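Local coordinates for endonuclease III (Geobacillus stearothermophilus, PDB 1ORN), which probably excises damaged bases from DNA as an iron-sulfur base excision repair glycosylase, trapped here as a covalent intermediate with its DNA, at residues M17-E27 with H182-H191; I139-S149 with D159-M169. One frame throughout, in Å; residues are numbered along the deposited sequence.

Contact 1: residues M17-E27 with H182-H191; sequences MAKMFPDAHCE and HRMIFFGRYH
A24 sits over one face of the F186 ring: its CA stands 3.8 Å from the ring centroid and almost on the ring normal, a CH-pi contact, while CB rests on the CG side of the same face. Y190 CE2 covers the opposite face, and the ring edge takes H25 O and F21 CD1. The F21 ring is clamped in turn, with M20 CG over one face and F186 CB over the other, 4.1 Å from its centroid. M17 and M20 both make Met-aromatic contacts with F187. The extended M17 chain crosses that ring at about a right angle, putting CG over one face, whereas M20 brings its CE to the ring edge, 3.7 Å from F187 CE1, with SD oblique. M20 CG runs anti to the backbone N (chi1 -169°), which carries SD over the centre of the H191 ring; the bend at chi3 turns CE to F187. The extended R183 chain lies along A18, whose CB covers one face of the guanidinium; R183 NE is buried here without a partner. At the far end, E27 OE2 accepts twice: Y190 OH donates to the syn lone pair of OE2 at 2.7 Å, and R189 NH1 closes a salt bridge on the anti side at 2.9 Å. H25 ND1 donates to D23 O, near-straight (160°) and in the ring plane, holding the imidazole against its own loop. The contact joins the end of helix 7-20 and the type I turn F21 to A24 to helix 177-191; M17 and M184 reach on to helix 143-152, and F187 touches the iron-sulfur cluster.

Contact 2: residues I139-S149 with D159-M169; sequences IAVDTHVERVS and DSVLEVEKTLM. With nucleotides of chain B.
I139 and V141 turn their side chains onto helix 161-171, and I139 pushes its CD1 to 3.5 Å from L168 CB, tighter than usual for two carbons. E165 brings a carboxylate into this mostly apolar seam. Its CB packs on V141 CG2; CG, anti to the backbone N (chi1 -166°), and then CD each lie 3.3 Å from I139 O as the extended chain runs past that carbonyl; and the two carboxylate oxygens part to separate waters. OE2 accepts from the water that I139 N donates to, OE1 from the one bound by V141 N, so a single carboxylate serves two backbone amides through solvent. R123 forms a salt bridge to OE2, and N127 adds a hydrogen bond to the same oxygen. Along the helix, V141 CG1 meets V164 CG1 and V161 CB, both at 4.0 Å, V145 CG1 meets L168 CD1, and S149 OG lies 3.5 Å from V164 CG1 while donating to V145 O. At the start of helix 143-152, D142 is the N-cap: OD1 takes V145 N and OD2 takes H144 N, each from above the carboxylate plane. The same helix start grips DNA, with T143 N bonded to OP1 of DG8 of chain B and T143 OG1 to OP2 of DA6 of chain B, 2.8 Å away. R147 NH1 adds a weak bond to OP1 of DA6 of chain B, and its NH2 donates to H144 ND1 in the imidazole plane. The axes of helix segments 143-149 and 161-169 pass 10.3 Å apart at 72°; helix 177-191 touches I139, A140, S149 and M169, and helix 123-134 covers A140 and D142.

Overall arrangement
Helix 177-191 ties the two contacts together: it follows helix 161-171 of contact 2 in the chain and forms one side of contact 1. The centres lie 15 Å apart, yet the contacts touch, with M184 CE 3.4 Å from S149 OG and G188 C 3.6 Å from H144 ND1. Along the chain, contact 2 is nested within the loop closed by contact 1. Contact 1 borders the iron-sulfur cluster, about 4 Å from the F187 side chain; contact 2, with S149 about 10 Å from the cluster, carries the phosphate grip. D142 and H144 of contact 2 and R189 of contact 1 each hydrogen-bond a modified group in the bound partner, so both contacts probably reach the surroundings of the trapped intermediate.

Contact 1: residues M17-E27 with H182-H191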
loop_
_atom_site.group_PDB
_atom_site.type_symbol
_atom_site.label_atom_id
_atom_site.label_comp_id
_atom_site.label_asym_id
_atom_site.label_seq_id
_atom_site.Cartn_x
_atom_site.Cartn_y
_atom_site.Cartn_z
ATOM N N MET C 17 2.819 -12.328 13.383
ATOM C CA MET C 17 3.419 -11.572 12.287
ATOM C C MET C 17 4.316 -10.486 12.864
ATOM O O MET C 17 5.331 -10.126 12.271
ATOM C CB MET C 17 2.338 -10.918 11.421
ATOM C CG MET C 17 1.414 -11.892 10.731
ATOM S SD MET C 17 0.209 -11.053 9.663
ATOM C CE MET C 17 -0.915 -12.439 9.273
ATOM N N ALA C 18 3.924 -9.958 14.019
ATOM C CA ALA C 18 4.689 -8.912 14.681
ATOM C C ALA C 18 6.028 -9.467 15.158
ATOM O O ALA C 18 7.042 -8.773 15.121
ATOM C CB ALA C 18 3.901 -8.349 15.862
ATOM N N LYS C 19 6.024 -10.719 15.603
ATOM C CA LYS C 19 7.243 -11.366 16.083
ATOM C C LYS C 19 8.167 -11.725 14.926
ATOM O O LYS C 19 9.389 -11.746 15.080
ATOM C CB LYS C 19 6.903 -12.638 16.873
ATOM C CG LYS C 19 6.173 -12.385 18.181
ATOM C CD LYS C 19 5.947 -13.682 18.949
ATOM N N MET C 20 7.579 -12.002 13.768
ATOM C CA MET C 20 8.350 -12.372 12.590
ATOM C C MET C 20 8.933 -11.149 11.885
ATOM O O MET C 20 10.048 -11.193 11.364
ATOM C CB MET C 20 7.465 -13.154 11.621
ATOM C CG MET C 20 8.218 -13.818 10.485
ATOM S SD MET C 20 7.147 -14.777 9.394
ATOM C CE MET C 20 6.114 -15.607 10.592
ATOM N N PHE C 21 8.174 -10.059 11.875
ATOM C CA PHE C 21 8.609 -8.826 11.226
ATOM C C PHE C 21 8.440 -7.633 12.160
ATOM O O PHE C 21 7.597 -6.764 11.939
ATOM C CB PHE C 21 7.810 -8.618 9.940
ATOM C CG PHE C 21 8.001 -9.717 8.936
ATOM C CD1 PHE C 21 9.209 -9.857 8.264
ATOM C CD2 PHE C 21 6.991 -10.642 8.692
ATOM C CE1 PHE C 21 9.410 -10.902 7.365
ATOM C CE2 PHE C 21 7.183 -11.690 7.795
ATOM C CZ PHE C 21 8.392 -11.821 7.131
ATOM N N PRO C 22 9.250 -7.576 13.226
ATOM C CA PRO C 22 9.185 -6.483 14.198
ATOM C C PRO C 22 9.594 -5.124 13.630
ATOM O O PRO C 22 9.238 -4.088 14.187
ATOM C CB PRO C 22 10.123 -6.957 15.307
ATOM C CG PRO C 22 11.158 -7.736 14.549
ATOM C CD PRO C 22 10.311 -8.538 13.586
ATOM N N ASP C 23 10.332 -5.134 12.524
ATOM C CA ASP C 23 10.776 -3.883 11.930
ATOM C C ASP C 23 10.071 -3.497 10.639
ATOM O O ASP C 23 10.592 -2.693 9.867
ATOM N N ALA C 24 8.889 -4.057 10.401
ATOM C CA ALA C 24 8.133 -3.754 9.183
ATOM C C ALA C 24 7.820 -2.259 9.046
ATOM O O ALA C 24 7.372 -1.614 9.993
ATOM C CB ALA C 24 6.843 -4.564 9.163
ATOM N N HIS C 25 8.041 -1.718 7.850
ATOM C CA HIS C 25 7.806 -0.297 7.592
ATOM C C HIS C 25 7.472 -0.039 6.119
ATOM O O HIS C 25 7.480 -0.951 5.297
ATOM C CB HIS C 25 9.065 0.498 7.955
ATOM C CG HIS C 25 10.294 0.026 7.238
ATOM N ND1 HIS C 25 10.902 -1.179 7.517
ATOM C CD2 HIS C 25 10.988 0.566 6.207
ATOM C CE1 HIS C 25 11.914 -1.363 6.689
ATOM N NE2 HIS C 25 11.989 -0.319 5.884
ATOM N N CYS C 26 7.175 1.214 5.789
ATOM C CA CYS C 26 6.895 1.570 4.403
ATOM C C CYS C 26 8.257 1.559 3.718
ATOM O O CYS C 26 9.186 2.230 4.171
ATOM C CB CYS C 26 6.280 2.968 4.317
ATOM S SG CYS C 26 6.112 3.589 2.620
ATOM N N GLU C 27 8.385 0.800 2.635
ATOM C CA GLU C 27 9.665 0.716 1.943
ATOM C C GLU C 27 9.873 1.703 0.793
ATOM O O GLU C 27 10.891 1.641 0.103
ATOM C CB GLU C 27 9.901 -0.716 1.453
ATOM C CG GLU C 27 9.828 -1.751 2.572
ATOM C CD GLU C 27 10.529 -3.056 2.226
ATOM O OE1 GLU C 27 11.778 -3.087 2.248
ATOM O OE2 GLU C 27 9.835 -4.052 1.933
ATOM N N HIS C 182 1.616 -2.631 8.012
ATOM C CA HIS C 182 2.973 -2.872 7.536
ATOM C C HIS C 182 3.437 -4.296 7.828
ATOM O O HIS C 182 4.099 -4.918 6.997
ATOM C CB HIS C 182 3.924 -1.847 8.155
ATOM C CG HIS C 182 3.744 -0.464 7.605
ATOM N ND1 HIS C 182 3.513 0.634 8.404
ATOM C CD2 HIS C 182 3.742 -0.009 6.330
ATOM C CE1 HIS C 182 3.376 1.707 7.644
ATOM N NE2 HIS C 182 3.510 1.344 6.382
ATOM N N ARG C 183 3.083 -4.819 9.000
ATOM C CA ARG C 183 3.467 -6.180 9.358
ATOM C C ARG C 183 2.809 -7.185 8.416
ATOM O O ARG C 183 3.427 -8.178 8.029
ATOM C CB ARG C 183 3.081 -6.477 10.809
ATOM C CG ARG C 183 3.902 -5.704 11.835
ATOM C CD ARG C 183 3.318 -5.866 13.232
ATOM N NE ARG C 183 4.074 -5.131 14.246
ATOM C CZ ARG C 183 3.614 -4.851 15.463
ATOM N NH1 ARG C 183 2.400 -5.245 15.820
ATOM N NH2 ARG C 183 4.361 -4.169 16.320
ATOM N N MET C 184 1.559 -6.924 8.038
ATOM C CA MET C 184 0.856 -7.816 7.126
ATOM C C MET C 184 1.474 -7.778 5.735
ATOM O O MET C 184 1.587 -8.809 5.070
ATOM C CB MET C 184 -0.636 -7.454 7.045
ATOM C CG MET C 184 -1.435 -7.853 8.283
ATOM S SD MET C 184 -3.226 -7.642 8.053
ATOM C CE MET C 184 -3.553 -8.977 6.911
ATOM N N ILE C 185 1.884 -6.593 5.296
ATOM C CA ILE C 185 2.501 -6.450 3.985
ATOM C C ILE C 185 3.822 -7.210 3.936
ATOM O O ILE C 185 4.123 -7.883 2.956
ATOM C CB ILE C 185 2.750 -4.969 3.635
ATOM C CG1 ILE C 185 1.413 -4.288 3.326
ATOM C CG2 ILE C 185 3.688 -4.862 2.435
ATOM C CD1 ILE C 185 1.542 -2.847 2.915
ATOM N N PHE C 186 4.610 -7.097 4.995
ATOM C CA PHE C 186 5.881 -7.806 5.045
ATOM C C PHE C 186 5.638 -9.310 5.074
ATOM O O PHE C 186 6.328 -10.069 4.402
ATOM C CB PHE C 186 6.679 -7.379 6.278
ATOM C CG PHE C 186 7.661 -6.265 6.007
ATOM C CD1 PHE C 186 7.243 -5.067 5.435
ATOM C CD2 PHE C 186 9.010 -6.416 6.334
ATOM C CE1 PHE C 186 8.151 -4.035 5.190
ATOM C CE2 PHE C 186 9.925 -5.392 6.094
ATOM C CZ PHE C 186 9.497 -4.201 5.522
ATOM N N PHE C 187 4.648 -9.734 5.851
ATOM C CA PHE C 187 4.328 -11.154 5.958
ATOM C C PHE C 187 4.018 -11.710 4.571
ATOM O O PHE C 187 4.513 -12.764 4.190
ATOM C CB PHE C 187 3.129 -11.350 6.892
ATOM C CG PHE C 187 2.797 -12.788 7.170
ATOM C CD1 PHE C 187 3.566 -13.537 8.055
ATOM C CD2 PHE C 187 1.710 -13.398 6.546
ATOM C CE1 PHE C 187 3.257 -14.874 8.315
ATOM C CE2 PHE C 187 1.395 -14.732 6.798
ATOM C CZ PHE C 187 2.173 -15.471 7.686
ATOM N N GLY C 188 3.204 -10.989 3.806
ATOM C CA GLY C 188 2.864 -11.452 2.471
ATOM C C GLY C 188 3.993 -11.290 1.464
ATOM O O GLY C 188 4.192 -12.140 0.593
ATOM N N ARG C 189 4.743 -10.200 1.577
ATOM C CA ARG C 189 5.828 -9.942 0.633
ATOM C C ARG C 189 7.000 -10.904 0.781
ATOM O O ARG C 189 7.537 -11.404 -0.211
ATOM C CB ARG C 189 6.336 -8.505 0.800
ATOM C CG ARG C 189 7.466 -8.114 -0.154
ATOM C CD ARG C 189 7.795 -6.629 -0.021
ATOM N NE ARG C 189 6.684 -5.801 -0.485
ATOM C CZ ARG C 189 6.381 -4.604 0.003
ATOM N NH1 ARG C 189 7.104 -4.075 0.979
ATOM N NH2 ARG C 189 5.351 -3.929 -0.489
ATOM N N TYR C 190 7.366 -11.186 2.023
ATOM C CA TYR C 190 8.517 -12.037 2.303
ATOM C C TYR C 190 8.266 -13.450 2.813
ATOM O O TYR C 190 9.189 -14.264 2.840
ATOM C CB TYR C 190 9.420 -11.312 3.292
ATOM C CG TYR C 190 9.900 -9.979 2.783
ATOM C CD1 TYR C 190 10.808 -9.902 1.725
ATOM C CD2 TYR C 190 9.436 -8.791 3.345
ATOM C CE1 TYR C 190 11.241 -8.668 1.235
ATOM C CE2 TYR C 190 9.860 -7.552 2.862
ATOM C CZ TYR C 190 10.761 -7.499 1.807
ATOM O OH TYR C 190 11.172 -6.276 1.314
ATOM N N HIS C 191 7.038 -13.752 3.212
ATOM C CA HIS C 191 6.744 -15.079 3.748
ATOM C C HIS C 191 5.587 -15.772 3.031
ATOM O O HIS C 191 5.778 -16.787 2.365
ATOM C CB HIS C 191 6.432 -14.959 5.239
ATOM C CG HIS C 191 6.353 -16.271 5.950
ATOM N ND1 HIS C 191 7.448 -17.093 6.116
ATOM C CD2 HIS C 191 5.314 -16.899 6.551
ATOM C CE1 HIS C 191 7.086 -18.170 6.793
ATOM N NE2 HIS C 191 5.798 -18.077 7.069
#

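Contact 2: residues I139-S149 with D159-M169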
loop_
_atom_site.group_PDB
_atom_site.type_symbol
_atom_site.label_atom_id
_atom_site.label_comp_id
_atom_site.label_asym_id
_atom_site.label_seq_id
_atom_site.Cartn_x
_atom_site.Cartn_y
_atom_site.Cartn_z
ATOM N N ILE C 139 -5.834 1.470 7.458
ATOM C CA ILE C 139 -5.344 0.190 6.978
ATOM C C ILE C 139 -5.505 0.171 5.464
ATOM O O ILE C 139 -6.621 0.107 4.948
ATOM C CB ILE C 139 -6.142 -0.982 7.576
ATOM C CG1 ILE C 139 -6.038 -0.948 9.103
ATOM C CG2 ILE C 139 -5.619 -2.304 7.025
ATOM C CD1 ILE C 139 -6.839 -2.030 9.793
ATOM N N ALA C 140 -4.384 0.248 4.759
ATOM C CA ALA C 140 -4.392 0.232 3.306
ATOM C C ALA C 140 -4.400 -1.223 2.857
ATOM O O ALA C 140 -3.501 -1.988 3.208
ATOM C CB ALA C 140 -3.158 0.939 2.774
ATOM N N VAL C 141 -5.415 -1.612 2.094
ATOM C CA VAL C 141 -5.502 -2.986 1.624
ATOM C C VAL C 141 -5.050 -3.108 0.168
ATOM O O VAL C 141 -5.735 -2.651 -0.756
ATOM C CB VAL C 141 -6.939 -3.540 1.777
ATOM C CG1 VAL C 141 -7.002 -4.988 1.276
ATOM C CG2 VAL C 141 -7.363 -3.465 3.240
ATOM N N ASP C 142 -3.884 -3.731 -0.005
ATOM C CA ASP C 142 -3.252 -3.959 -1.301
ATOM C C ASP C 142 -3.295 -5.457 -1.604
ATOM O O ASP C 142 -3.975 -6.220 -0.924
ATOM C CB ASP C 142 -1.784 -3.547 -1.234
ATOM C CG ASP C 142 -0.948 -4.551 -0.457
ATOM O OD1 ASP C 142 -1.395 -4.974 0.635
ATOM O OD2 ASP C 142 0.146 -4.927 -0.934
ATOM N N THR C 143 -2.530 -5.877 -2.605
ATOM C CA THR C 143 -2.500 -7.287 -2.970
ATOM C C THR C 143 -2.046 -8.200 -1.824
ATOM O O THR C 143 -2.643 -9.257 -1.595
ATOM C CB THR C 143 -1.596 -7.524 -4.209
ATOM O OG1 THR C 143 -1.576 -8.922 -4.514
ATOM C CG2 THR C 143 -0.171 -7.042 -3.950
ATOM N N HIS C 144 -1.011 -7.795 -1.092
ATOM C CA HIS C 144 -0.493 -8.617 0.008
ATOM C C HIS C 144 -1.468 -8.732 1.177
ATOM O O HIS C 144 -1.741 -9.834 1.661
ATOM C CB HIS C 144 0.845 -8.063 0.518
ATOM C CG HIS C 144 1.947 -8.091 -0.500
ATOM N ND1 HIS C 144 2.445 -9.263 -1.026
ATOM C CD2 HIS C 144 2.634 -7.089 -1.099
ATOM C CE1 HIS C 144 3.390 -8.984 -1.907
ATOM N NE2 HIS C 144 3.524 -7.672 -1.971
ATOM N N VAL C 145 -1.999 -7.601 1.630
ATOM C CA VAL C 145 -2.933 -7.622 2.741
ATOM C C VAL C 145 -4.151 -8.462 2.393
ATOM O O VAL C 145 -4.591 -9.284 3.195
ATOM C CB VAL C 145 -3.379 -6.203 3.127
ATOM C CG1 VAL C 145 -4.466 -6.268 4.200
ATOM C CG2 VAL C 145 -2.179 -5.409 3.636
ATOM N N GLU C 146 -4.680 -8.277 1.188
ATOM C CA GLU C 146 -5.853 -9.044 0.773
ATOM C C GLU C 146 -5.558 -10.542 0.717
ATOM O O GLU C 146 -6.311 -11.358 1.262
ATOM C CB GLU C 146 -6.344 -8.578 -0.597
ATOM C CG GLU C 146 -7.591 -9.321 -1.063
ATOM C CD GLU C 146 -8.049 -8.929 -2.460
ATOM O OE1 GLU C 146 -9.173 -9.327 -2.840
ATOM O OE2 GLU C 146 -7.295 -8.236 -3.182
ATOM N N ARG C 147 -4.468 -10.905 0.045
ATOM C CA ARG C 147 -4.092 -12.312 -0.078
ATOM C C ARG C 147 -3.882 -12.979 1.281
ATOM O O ARG C 147 -4.381 -14.079 1.529
ATOM C CB ARG C 147 -2.814 -12.454 -0.917
ATOM C CG ARG C 147 -2.436 -13.909 -1.189
ATOM C CD ARG C 147 -1.183 -14.015 -2.045
ATOM N NE ARG C 147 0.002 -13.527 -1.344
ATOM C CZ ARG C 147 0.628 -12.384 -1.619
ATOM N NH1 ARG C 147 0.193 -11.591 -2.590
ATOM N NH2 ARG C 147 1.693 -12.032 -0.908
ATOM N N VAL C 148 -3.133 -12.321 2.160
ATOM C CA VAL C 148 -2.871 -12.871 3.483
ATOM C C VAL C 148 -4.169 -13.041 4.263
ATOM O O VAL C 148 -4.384 -14.071 4.899
ATOM C CB VAL C 148 -1.897 -11.972 4.278
ATOM C CG1 VAL C 148 -1.840 -12.400 5.740
ATOM C CG2 VAL C 148 -0.508 -12.056 3.652
ATOM N N SER C 149 -5.041 -12.038 4.191
ATOM C CA SER C 149 -6.317 -12.090 4.901
ATOM C C SER C 149 -7.184 -13.260 4.452
ATOM O O SER C 149 -7.764 -13.978 5.282
ATOM C CB SER C 149 -7.084 -10.776 4.699
ATOM O OG SER C 149 -6.452 -9.702 5.378
ATOM N N ASP C 159 -14.801 -11.592 -0.455
ATOM C CA ASP C 159 -14.924 -10.247 0.102
ATOM C C ASP C 159 -14.177 -9.189 -0.706
ATOM O O ASP C 159 -13.136 -9.462 -1.304
ATOM C CB ASP C 159 -14.433 -10.205 1.555
ATOM C CG ASP C 159 -15.402 -10.859 2.525
ATOM O OD1 ASP C 159 -16.619 -10.905 2.226
ATOM O OD2 ASP C 159 -14.951 -11.308 3.599
ATOM N N SER C 160 -14.724 -7.976 -0.718
ATOM C CA SER C 160 -14.114 -6.859 -1.432
ATOM C C SER C 160 -12.955 -6.350 -0.579
ATOM O O SER C 160 -12.826 -6.735 0.579
ATOM C CB SER C 160 -15.126 -5.731 -1.601
ATOM O OG SER C 160 -15.463 -5.201 -0.331
ATOM N N VAL C 161 -12.118 -5.480 -1.136
ATOM C CA VAL C 161 -11.007 -4.961 -0.352
ATOM C C VAL C 161 -11.534 -4.065 0.762
ATOM O O VAL C 161 -10.913 -3.956 1.813
ATOM C CB VAL C 161 -10.000 -4.164 -1.215
ATOM C CG1 VAL C 161 -9.239 -5.119 -2.121
ATOM C CG2 VAL C 161 -10.720 -3.112 -2.036
ATOM N N LEU C 162 -12.682 -3.434 0.536
ATOM C CA LEU C 162 -13.266 -2.568 1.558
ATOM C C LEU C 162 -13.707 -3.447 2.718
ATOM O O LEU C 162 -13.567 -3.073 3.884
ATOM C CB LEU C 162 -14.482 -1.815 1.016
ATOM C CG LEU C 162 -14.762 -0.401 1.548
ATOM C CD1 LEU C 162 -16.263 -0.162 1.498
ATOM C CD2 LEU C 162 -14.248 -0.212 2.971
ATOM N N GLU C 163 -14.246 -4.618 2.388
ATOM C CA GLU C 163 -14.702 -5.573 3.393
ATOM C C GLU C 163 -13.512 -6.030 4.231
ATOM O O GLU C 163 -13.611 -6.155 5.453
ATOM C CB GLU C 163 -15.360 -6.775 2.718
ATOM N N VAL C 164 -12.386 -6.283 3.570
ATOM C CA VAL C 164 -11.182 -6.707 4.277
ATOM C C VAL C 164 -10.786 -5.607 5.252
ATOM O O VAL C 164 -10.493 -5.869 6.415
ATOM C CB VAL C 164 -10.000 -6.948 3.303
ATOM C CG1 VAL C 164 -8.737 -7.319 4.086
ATOM C CG2 VAL C 164 -10.354 -8.043 2.316
ATOM N N GLU C 165 -10.778 -4.369 4.766
ATOM C CA GLU C 165 -10.405 -3.223 5.591
ATOM C C GLU C 165 -11.293 -3.066 6.830
ATOM O O GLU C 165 -10.799 -2.868 7.947
ATOM C CB GLU C 165 -10.467 -1.945 4.744
ATOM C CG GLU C 165 -9.799 -0.735 5.375
ATOM C CD GLU C 165 -9.873 0.492 4.481
ATOM O OE1 GLU C 165 -9.774 0.330 3.244
ATOM O OE2 GLU C 165 -10.017 1.617 5.010
ATOM N N LYS C 166 -12.603 -3.154 6.633
ATOM C CA LYS C 166 -13.526 -3.004 7.746
ATOM C C LYS C 166 -13.358 -4.115 8.778
ATOM O O LYS C 166 -13.448 -3.864 9.978
ATOM C CB LYS C 166 -14.970 -2.933 7.230
ATOM C CG LYS C 166 -15.229 -1.683 6.392
ATOM C CD LYS C 166 -16.707 -1.410 6.160
ATOM C CE LYS C 166 -17.377 -2.455 5.298
ATOM N NZ LYS C 166 -18.843 -2.172 5.176
ATOM N N THR C 167 -13.084 -5.331 8.314
ATOM C CA THR C 167 -12.888 -6.469 9.211
ATOM C C THR C 167 -11.697 -6.213 10.127
ATOM O O THR C 167 -11.773 -6.423 11.335
ATOM C CB THR C 167 -12.634 -7.774 8.424
ATOM O OG1 THR C 167 -13.792 -8.096 7.647
ATOM C CG2 THR C 167 -12.331 -8.927 9.374
ATOM N N LEU C 168 -10.596 -5.749 9.547
ATOM C CA LEU C 168 -9.393 -5.471 10.324
ATOM C C LEU C 168 -9.587 -4.304 11.293
ATOM O O LEU C 168 -9.099 -4.342 12.423
ATOM C CB LEU C 168 -8.225 -5.184 9.379
ATOM C CG LEU C 168 -7.801 -6.397 8.546
ATOM C CD1 LEU C 168 -6.859 -5.969 7.432
ATOM C CD2 LEU C 168 -7.137 -7.423 9.459
ATOM N N MET C 169 -10.297 -3.271 10.857
ATOM C CA MET C 169 -10.527 -2.111 11.712
ATOM C C MET C 169 -11.305 -2.469 12.977
ATOM O O MET C 169 -11.102 -1.862 14.026
ATOM C CB MET C 169 -11.264 -1.008 10.947
ATOM C CG MET C 169 -10.406 -0.293 9.909
ATOM S SD MET C 169 -11.118 1.281 9.370
ATOM C CE MET C 169 -12.363 0.724 8.206
ATOM P P DA B 6 1.763 -10.185 -5.830
ATOM O OP1 DA B 6 2.074 -10.625 -4.448
ATOM O OP2 DA B 6 0.352 -9.947 -6.229
ATOM O "O5'" DA B 6 2.622 -8.877 -6.133
ATOM C "C5'" DA B 6 4.030 -8.877 -5.890
ATOM C "C4'" DA B 6 4.657 -7.584 -6.360
ATOM O "O4'" DA B 6 4.620 -7.500 -7.804
ATOM C "C3'" DA B 6 4.004 -6.303 -5.839
ATOM O "O3'" DA B 6 5.029 -5.357 -5.541
ATOM C "C2'" DA B 6 3.209 -5.809 -7.036
ATOM C "C1'" DA B 6 4.100 -6.239 -8.191
ATOM N N9 DA B 6 3.428 -6.418 -9.477
ATOM C C8 DA B 6 2.196 -6.973 -9.716
ATOM N N7 DA B 6 1.880 -7.031 -10.985
ATOM C C5 DA B 6 2.975 -6.472 -11.628
ATOM C C6 DA B 6 3.265 -6.249 -12.986
ATOM N N6 DA B 6 2.444 -6.584 -13.988
ATOM N N1 DA B 6 4.445 -5.664 -13.287
ATOM C C2 DA B 6 5.270 -5.334 -12.287
ATOM N N3 DA B 6 5.113 -5.496 -10.977
ATOM C C4 DA B 6 3.931 -6.078 -10.709
ATOM P P DG B 8 -0.839 -3.272 -5.370
ATOM O OP1 DG B 8 -1.807 -4.307 -4.935
ATOM O OP2 DG B 8 0.178 -3.610 -6.411
ATOM O "O5'" DG B 8 -1.641 -2.000 -5.890
ATOM C "C5'" DG B 8 -2.878 -1.613 -5.294
ATOM C "C4'" DG B 8 -3.414 -0.399 -6.013
ATOM O "O4'" DG B 8 -3.540 -0.690 -7.425
ATOM C "C3'" DG B 8 -4.767 0.147 -5.568
ATOM O "O3'" DG B 8 -4.648 1.568 -5.625
ATOM C "C2'" DG B 8 -5.730 -0.401 -6.613
ATOM C "C1'" DG B 8 -4.872 -0.472 -7.868
ATOM N N9 DG B 8 -5.199 -1.559 -8.786
ATOM C C8 DG B 8 -5.627 -2.824 -8.466
ATOM N N7 DG B 8 -5.773 -3.595 -9.512
ATOM C C5 DG B 8 -5.431 -2.786 -10.588
ATOM C C6 DG B 8 -5.385 -3.074 -11.985
ATOM O O6 DG B 8 -5.615 -4.141 -12.561
ATOM N N1 DG B 8 -5.009 -1.957 -12.725
ATOM C C2 DG B 8 -4.705 -0.725 -12.193
ATOM N N2 DG B 8 -4.372 0.232 -13.071
ATOM N N3 DG B 8 -4.727 -0.452 -10.893
ATOM C C4 DG B 8 -5.096 -1.520 -10.158
HETATM O O HOH W 1 -8.547 2.243 7.349
HETATM O O HOH W 2 -7.365 0.445 1.551
#